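Local coordinates for carboxylesterase (Uncultured bacterium, PDB 5GMX), which probably hydrolyses carboxylic esters as a family VIII carboxylesterase with a beta-lactamase-like fold, and also acts on oxyimino cephalosporins, at residues A[26-31]-A[376-381]; A[200-205]-A[210-215]. All blocks are in the same frame, centred on the assembly; numbering follows the deposited sequence.

Interaction 1: A[26-31]-A[376-381]; sequences FKDGKE and GVRLIE
Asp28 and Arg378 make the whole contact between 26-31 and 376-381. It is a single salt bridge, with Asp28 OD2 3.3 Å from Arg378 NH1. The two side chains reach for each other from the two segments. Seen from the arginine, the bond is well placed: OD2 lies at the edge of the guanidinium, in its plane, and the N-H...O angle is 160°. Seen from the aspartate it is less so, because NH1 comes from above the carboxylate plane. The two flat groups are turned 67° against each other. CG of Arg378 is anti to the backbone N (chi1 -170°), and the chain stretches away from its helix before bending at chi3. Asp28 is the first residue after helix 16-27 to leave helical geometry.

This is the loose, solvent side, where both residues are exposed. Here Arg378 also lies on Ala21, Ala24 and Asn25 of helix 16-27. Lys30 NZ stands 6.8 Å from Arg378 NH1, a like charge that does not touch it. The tight packing lies deeper, around the buried Glu31 and Leu379. Glu31 forms a salt bridge with Arg375. Within 26-31, Glu31 CB sits 3.7 Å above the Phe26 ring plane, toward the rim. Leu379 packs on Phe36 and Tyr361 of the sheet. The pairing of the first and last long helices beside the antiparallel sheet is typical of the serine beta-lactamase fold.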
loop_
_atom_site.group_PDB
_atom_site.type_symbol
_atom_site.label_atom_id
_atom_site.label_comp_id
_atom_site.label_asym_id
_atom_site.label_seq_id
_atom_site.Cartn_x
_atom_site.Cartn_y
_atom_site.Cartn_z
ATOM N N PHE A 26 22.499 1.521 7.075
ATOM C CA PHE A 26 23.455 0.853 6.198
ATOM C C PHE A 26 24.686 0.408 6.983
ATOM O O PHE A 26 25.225 -0.676 6.750
ATOM C CB PHE A 26 23.875 1.774 5.060
ATOM C CG PHE A 26 22.822 1.964 4.005
ATOM C CD1 PHE A 26 22.779 1.140 2.891
ATOM C CD2 PHE A 26 21.886 2.984 4.119
ATOM C CE1 PHE A 26 21.816 1.330 1.913
ATOM C CE2 PHE A 26 20.923 3.175 3.148
ATOM C CZ PHE A 26 20.887 2.352 2.042
ATOM N N LYS A 27 25.125 1.254 7.913
ATOM C CA LYS A 27 26.371 1.006 8.630
ATOM C C LYS A 27 26.265 -0.247 9.481
ATOM O O LYS A 27 27.253 -0.944 9.695
ATOM C CB LYS A 27 26.745 2.211 9.497
ATOM C CG LYS A 27 27.350 3.351 8.711
ATOM C CD LYS A 27 27.244 4.672 9.461
ATOM C CE LYS A 27 27.566 5.841 8.537
ATOM N NZ LYS A 27 27.527 7.156 9.236
ATOM N N ASP A 28 25.050 -0.535 9.942
ATOM C CA ASP A 28 24.788 -1.693 10.791
ATOM C C ASP A 28 24.564 -2.967 9.981
ATOM O O ASP A 28 24.197 -4.005 10.534
ATOM C CB ASP A 28 23.572 -1.422 11.680
ATOM C CG ASP A 28 23.694 -0.116 12.457
ATOM O OD1 ASP A 28 24.566 0.710 12.102
ATOM O OD2 ASP A 28 22.918 0.087 13.420
ATOM N N GLY A 29 24.784 -2.884 8.671
ATOM C CA GLY A 29 24.631 -4.029 7.789
ATOM C C GLY A 29 23.195 -4.475 7.553
ATOM O O GLY A 29 22.962 -5.532 6.968
ATOM N N LYS A 30 22.229 -3.672 7.996
ATOM C CA LYS A 30 20.813 -4.025 7.884
ATOM C C LYS A 30 20.174 -3.745 6.517
ATOM O O LYS A 30 18.984 -4.012 6.321
ATOM C CB LYS A 30 19.999 -3.301 8.962
ATOM C CG LYS A 30 20.205 -3.824 10.374
ATOM C CD LYS A 30 19.165 -3.228 11.313
ATOM C CE LYS A 30 19.055 -4.015 12.612
ATOM N NZ LYS A 30 17.851 -3.614 13.407
ATOM N N GLU A 31 20.952 -3.233 5.570
ATOM C CA GLU A 31 20.391 -2.843 4.280
ATOM C C GLU A 31 21.253 -3.364 3.142
ATOM O O GLU A 31 22.457 -3.565 3.299
ATOM C CB GLU A 31 20.302 -1.313 4.168
ATOM C CG GLU A 31 19.268 -0.611 5.059
ATOM C CD GLU A 31 17.837 -0.670 4.547
ATOM O OE1 GLU A 31 17.480 -1.612 3.799
ATOM O OE2 GLU A 31 17.065 0.254 4.896
ATOM N N GLY A 376 12.561 1.421 10.014
ATOM C CA GLY A 376 11.472 2.378 9.976
ATOM C C GLY A 376 11.291 3.115 11.283
ATOM O O GLY A 376 11.051 4.318 11.283
ATOM N N VAL A 377 11.395 2.395 12.396
ATOM C CA VAL A 377 11.285 3.008 13.715
ATOM C C VAL A 377 12.321 4.115 13.883
ATOM O O VAL A 377 12.004 5.217 14.341
ATOM C CB VAL A 377 11.460 1.975 14.837
ATOM C CG1 VAL A 377 11.458 2.660 16.191
ATOM C CG2 VAL A 377 10.363 0.913 14.756
ATOM N N ARG A 378 13.551 3.813 13.471
ATOM C CA ARG A 378 14.658 4.760 13.545
ATOM C C ARG A 378 14.396 6.000 12.703
ATOM O O ARG A 378 14.612 7.142 13.154
ATOM C CB ARG A 378 15.957 4.089 13.089
ATOM C CG ARG A 378 17.206 4.904 13.346
ATOM C CD ARG A 378 18.457 4.115 12.968
ATOM N NE ARG A 378 19.601 4.463 13.808
ATOM C CZ ARG A 378 20.676 3.692 13.962
ATOM N NH1 ARG A 378 20.750 2.525 13.333
ATOM N NH2 ARG A 378 21.675 4.083 14.745
ATOM N N LEU A 379 13.957 5.771 11.466
ATOM C CA LEU A 379 13.671 6.886 10.565
ATOM C C LEU A 379 12.554 7.784 11.083
ATOM O O LEU A 379 12.627 9.018 10.959
ATOM C CB LEU A 379 13.315 6.359 9.180
ATOM C CG LEU A 379 14.490 5.716 8.451
ATOM C CD1 LEU A 379 13.983 4.893 7.279
ATOM C CD2 LEU A 379 15.462 6.788 7.981
ATOM N N ILE A 380 11.506 7.156 11.619
ATOM C CA ILE A 380 10.359 7.870 12.176
ATOM C C ILE A 380 10.762 8.709 13.391
ATOM O O ILE A 380 10.380 9.890 13.512
ATOM C CB ILE A 380 9.221 6.896 12.581
ATOM C CG1 ILE A 380 8.555 6.294 11.339
ATOM C CG2 ILE A 380 8.168 7.609 13.397
ATOM C CD1 ILE A 380 7.647 5.106 11.638
ATOM N N GLU A 381 11.544 8.113 14.287
ATOM C CA GLU A 381 11.978 8.860 15.461
ATOM C C GLU A 381 12.821 10.072 15.040
ATOM O O GLU A 381 12.610 11.203 15.526
ATOM C CB GLU A 381 12.767 7.965 16.424
ATOM C CG GLU A 381 12.807 8.534 17.847
ATOM C CD GLU A 381 13.972 8.020 18.680
ATOM O OE1 GLU A 381 14.216 6.793 18.674
ATOM O OE2 GLU A 381 14.635 8.845 19.354
#

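Interaction 2: A[200-205]-A[210-215]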
loop_
_atom_site.group_PDB
_atom_site.type_symbol
_atom_site.label_atom_id
_atom_site.label_comp_id
_atom_site.label_asym_id
_atom_site.label_seq_id
_atom_site.Cartn_x
_atom_site.Cartn_y
_atom_site.Cartn_z
ATOM N N ASP A 200 7.311 7.222 -10.188
ATOM C CA ASP A 200 7.952 6.596 -9.037
ATOM C C ASP A 200 7.030 5.613 -8.287
ATOM O O ASP A 200 7.393 5.115 -7.220
ATOM C CB ASP A 200 8.472 7.659 -8.065
ATOM C CG ASP A 200 9.810 8.268 -8.510
ATOM O OD1 ASP A 200 10.653 7.550 -9.110
ATOM O OD2 ASP A 200 10.032 9.469 -8.235
ATOM N N TYR A 201 5.846 5.346 -8.832
ATOM C CA TYR A 201 4.993 4.273 -8.307
ATOM C C TYR A 201 4.035 3.749 -9.373
ATOM O O TYR A 201 3.229 4.500 -9.931
ATOM C CB TYR A 201 4.195 4.734 -7.078
ATOM C CG TYR A 201 3.794 3.570 -6.199
ATOM C CD1 TYR A 201 2.704 2.770 -6.513
ATOM C CD2 TYR A 201 4.520 3.255 -5.073
ATOM C CE1 TYR A 201 2.349 1.687 -5.719
ATOM C CE2 TYR A 201 4.174 2.175 -4.271
ATOM C CZ TYR A 201 3.091 1.398 -4.592
ATOM O OH TYR A 201 2.764 0.328 -3.772
ATOM N N TYR A 202 4.108 2.446 -9.620
ATOM C CA TYR A 202 3.308 1.793 -10.650
ATOM C C TYR A 202 2.519 0.603 -10.095
ATOM O O TYR A 202 3.022 -0.161 -9.278
ATOM C CB TYR A 202 4.196 1.283 -11.792
ATOM C CG TYR A 202 5.039 2.325 -12.492
ATOM C CD1 TYR A 202 6.232 2.773 -11.935
ATOM C CD2 TYR A 202 4.661 2.836 -13.731
ATOM C CE1 TYR A 202 7.009 3.728 -12.585
ATOM C CE2 TYR A 202 5.439 3.777 -14.387
ATOM C CZ TYR A 202 6.606 4.219 -13.808
ATOM O OH TYR A 202 7.390 5.156 -14.459
ATOM N N ILE A 203 1.289 0.448 -10.563
ATOM C CA ILE A 203 0.556 -0.793 -10.378
ATOM C C ILE A 203 0.330 -1.357 -11.765
ATOM O O ILE A 203 -0.515 -0.863 -12.513
ATOM C CB ILE A 203 -0.770 -0.586 -9.634
ATOM C CG1 ILE A 203 -0.513 0.076 -8.274
ATOM C CG2 ILE A 203 -1.490 -1.927 -9.450
ATOM C CD1 ILE A 203 -1.767 0.575 -7.586
ATOM N N GLY A 204 1.118 -2.368 -12.118
ATOM C CA GLY A 204 1.228 -2.793 -13.501
ATOM C C GLY A 204 2.371 -2.007 -14.117
ATOM O O GLY A 204 2.192 -0.860 -14.524
ATOM N N LEU A 205 3.560 -2.598 -14.139
ATOM C CA LEU A 205 4.742 -1.882 -14.610
ATOM C C LEU A 205 4.941 -2.036 -16.122
ATOM O O LEU A 205 5.105 -3.155 -16.615
ATOM C CB LEU A 205 5.985 -2.372 -13.863
ATOM C CG LEU A 205 7.258 -1.576 -14.144
ATOM C CD1 LEU A 205 7.166 -0.194 -13.504
ATOM C CD2 LEU A 205 8.470 -2.330 -13.656
ATOM N N ASP A 210 10.894 -1.497 -16.878
ATOM C CA ASP A 210 11.284 -2.689 -16.131
ATOM C C ASP A 210 12.774 -2.748 -15.808
ATOM O O ASP A 210 13.168 -3.390 -14.843
ATOM C CB ASP A 210 10.880 -3.960 -16.876
ATOM C CG ASP A 210 10.762 -5.154 -15.941
ATOM O OD1 ASP A 210 9.737 -5.256 -15.232
ATOM O OD2 ASP A 210 11.702 -5.977 -15.889
ATOM N N HIS A 211 13.598 -2.064 -16.596
ATOM C CA HIS A 211 15.035 -2.043 -16.354
ATOM C C HIS A 211 15.376 -1.356 -15.028
ATOM O O HIS A 211 16.500 -1.474 -14.534
ATOM C CB HIS A 211 15.764 -1.342 -17.512
ATOM C CG HIS A 211 15.525 0.137 -17.576
ATOM N ND1 HIS A 211 14.436 0.689 -18.213
ATOM C CD2 HIS A 211 16.247 1.178 -17.096
ATOM C CE1 HIS A 211 14.483 2.007 -18.105
ATOM N NE2 HIS A 211 15.572 2.329 -17.433
ATOM N N ARG A 212 14.412 -0.633 -14.461
ATOM C CA ARG A 212 14.664 0.120 -13.234
ATOM C C ARG A 212 14.507 -0.721 -11.970
ATOM O O ARG A 212 14.865 -0.276 -10.880
ATOM C CB ARG A 212 13.734 1.331 -13.157
ATOM C CG ARG A 212 13.919 2.326 -14.294
ATOM C CD ARG A 212 12.725 3.263 -14.396
ATOM N NE ARG A 212 12.462 3.905 -13.111
ATOM C CZ ARG A 212 11.381 4.624 -12.841
ATOM N NH1 ARG A 212 10.454 4.807 -13.768
ATOM N NH2 ARG A 212 11.238 5.167 -11.642
ATOM N N VAL A 213 13.957 -1.927 -12.100
ATOM C CA VAL A 213 13.639 -2.725 -10.917
ATOM C C VAL A 213 14.884 -3.319 -10.256
ATOM O O VAL A 213 15.716 -3.948 -10.909
ATOM C CB VAL A 213 12.651 -3.865 -11.249
ATOM C CG1 VAL A 213 12.314 -4.660 -10.000
ATOM C CG2 VAL A 213 11.386 -3.293 -11.840
ATOM N N ALA A 214 15.003 -3.105 -8.951
ATOM C CA ALA A 214 16.064 -3.717 -8.169
ATOM C C ALA A 214 15.693 -5.157 -7.871
ATOM O O ALA A 214 14.568 -5.569 -8.120
ATOM C CB ALA A 214 16.289 -2.953 -6.880
ATOM N N GLU A 215 16.630 -5.912 -7.313
ATOM C CA GLU A 215 16.393 -7.321 -7.011
ATOM C C GLU A 215 15.879 -7.489 -5.593
ATOM O O GLU A 215 16.495 -7.006 -4.642
ATOM C CB GLU A 215 17.675 -8.129 -7.210
ATOM C CG GLU A 215 17.557 -9.599 -6.853
ATOM C CD GLU A 215 18.908 -10.301 -6.819
ATOM O OE1 GLU A 215 19.953 -9.609 -6.892
ATOM O OE2 GLU A 215 18.924 -11.549 -6.736
#
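Arg212 turns at chi3 (54°), and this bend carries its guanidinium across to Asp200 and Tyr202. Tyr202 has CG anti to its carbonyl carbon (chi1 -58°), which brings the hydroxyl at the end of the ring to NH1. Arg212 NH2 forms a long salt bridge with Asp200 OD1, 3.5 Å away. Arg212 NH1 gives a weak hydrogen bond to Tyr202 OH at 3.2 Å (N-H...O angle 129°). Both oxygens lie near the guanidinium plane, at its edge. Arg212 also bonds Asp64 O through NE, Glu209 through NH1 and Asn199 O through NH2. Asp200 OD2 forms a salt bridge with Arg273, and OD1 accepts a hydrogen bond from Asn271.

Strand 201-202 edges the small antiparallel sheet with 67-68 and 269-270. The chain turns back and runs 210-215 past the far edge, where Arg212 and Ala214 form backbone bonds with Leu66; the Arg212 side chain reaches back across to 200-202.

Leu205 CD2 meets Val213 CG2 at 3.6 Å as the side chains run antiparallel. Leu205 CD1 lies 3.4 Å above the plane of the Tyr202 ring, near its rim. Asp210 OD1 is 3.6 Å from Leu205 CD2, but its salt bridges lie elsewhere, OD1 to Arg256 and OD2 to Arg259.

Overall arrangement
Interactions 1 and 2 belong to one beta-lactamase-type chain but do not touch. Their centres are about 23 Å apart and their nearest atoms about 10 Å. Interaction 1 joins parts far apart in sequence at the surface, its centre about 21 Å from the centre of the chain. Interaction 2 closes a short loop within that span, its centre about 15 Å from the centre of the chain. Segment 200-205 also reaches the pocket, through Tyr201, which does not touch 210-215. Tyr201 hydrogen-bonds Thr69 and Thr73. These bracket Tyr70 and Ser71 of the phenylmethanesulfonic acid site, and Lys74 follows Thr73. Ser71 and Lys74 fit the SxxK motif of this family, with Ser71 the probable nucleophile.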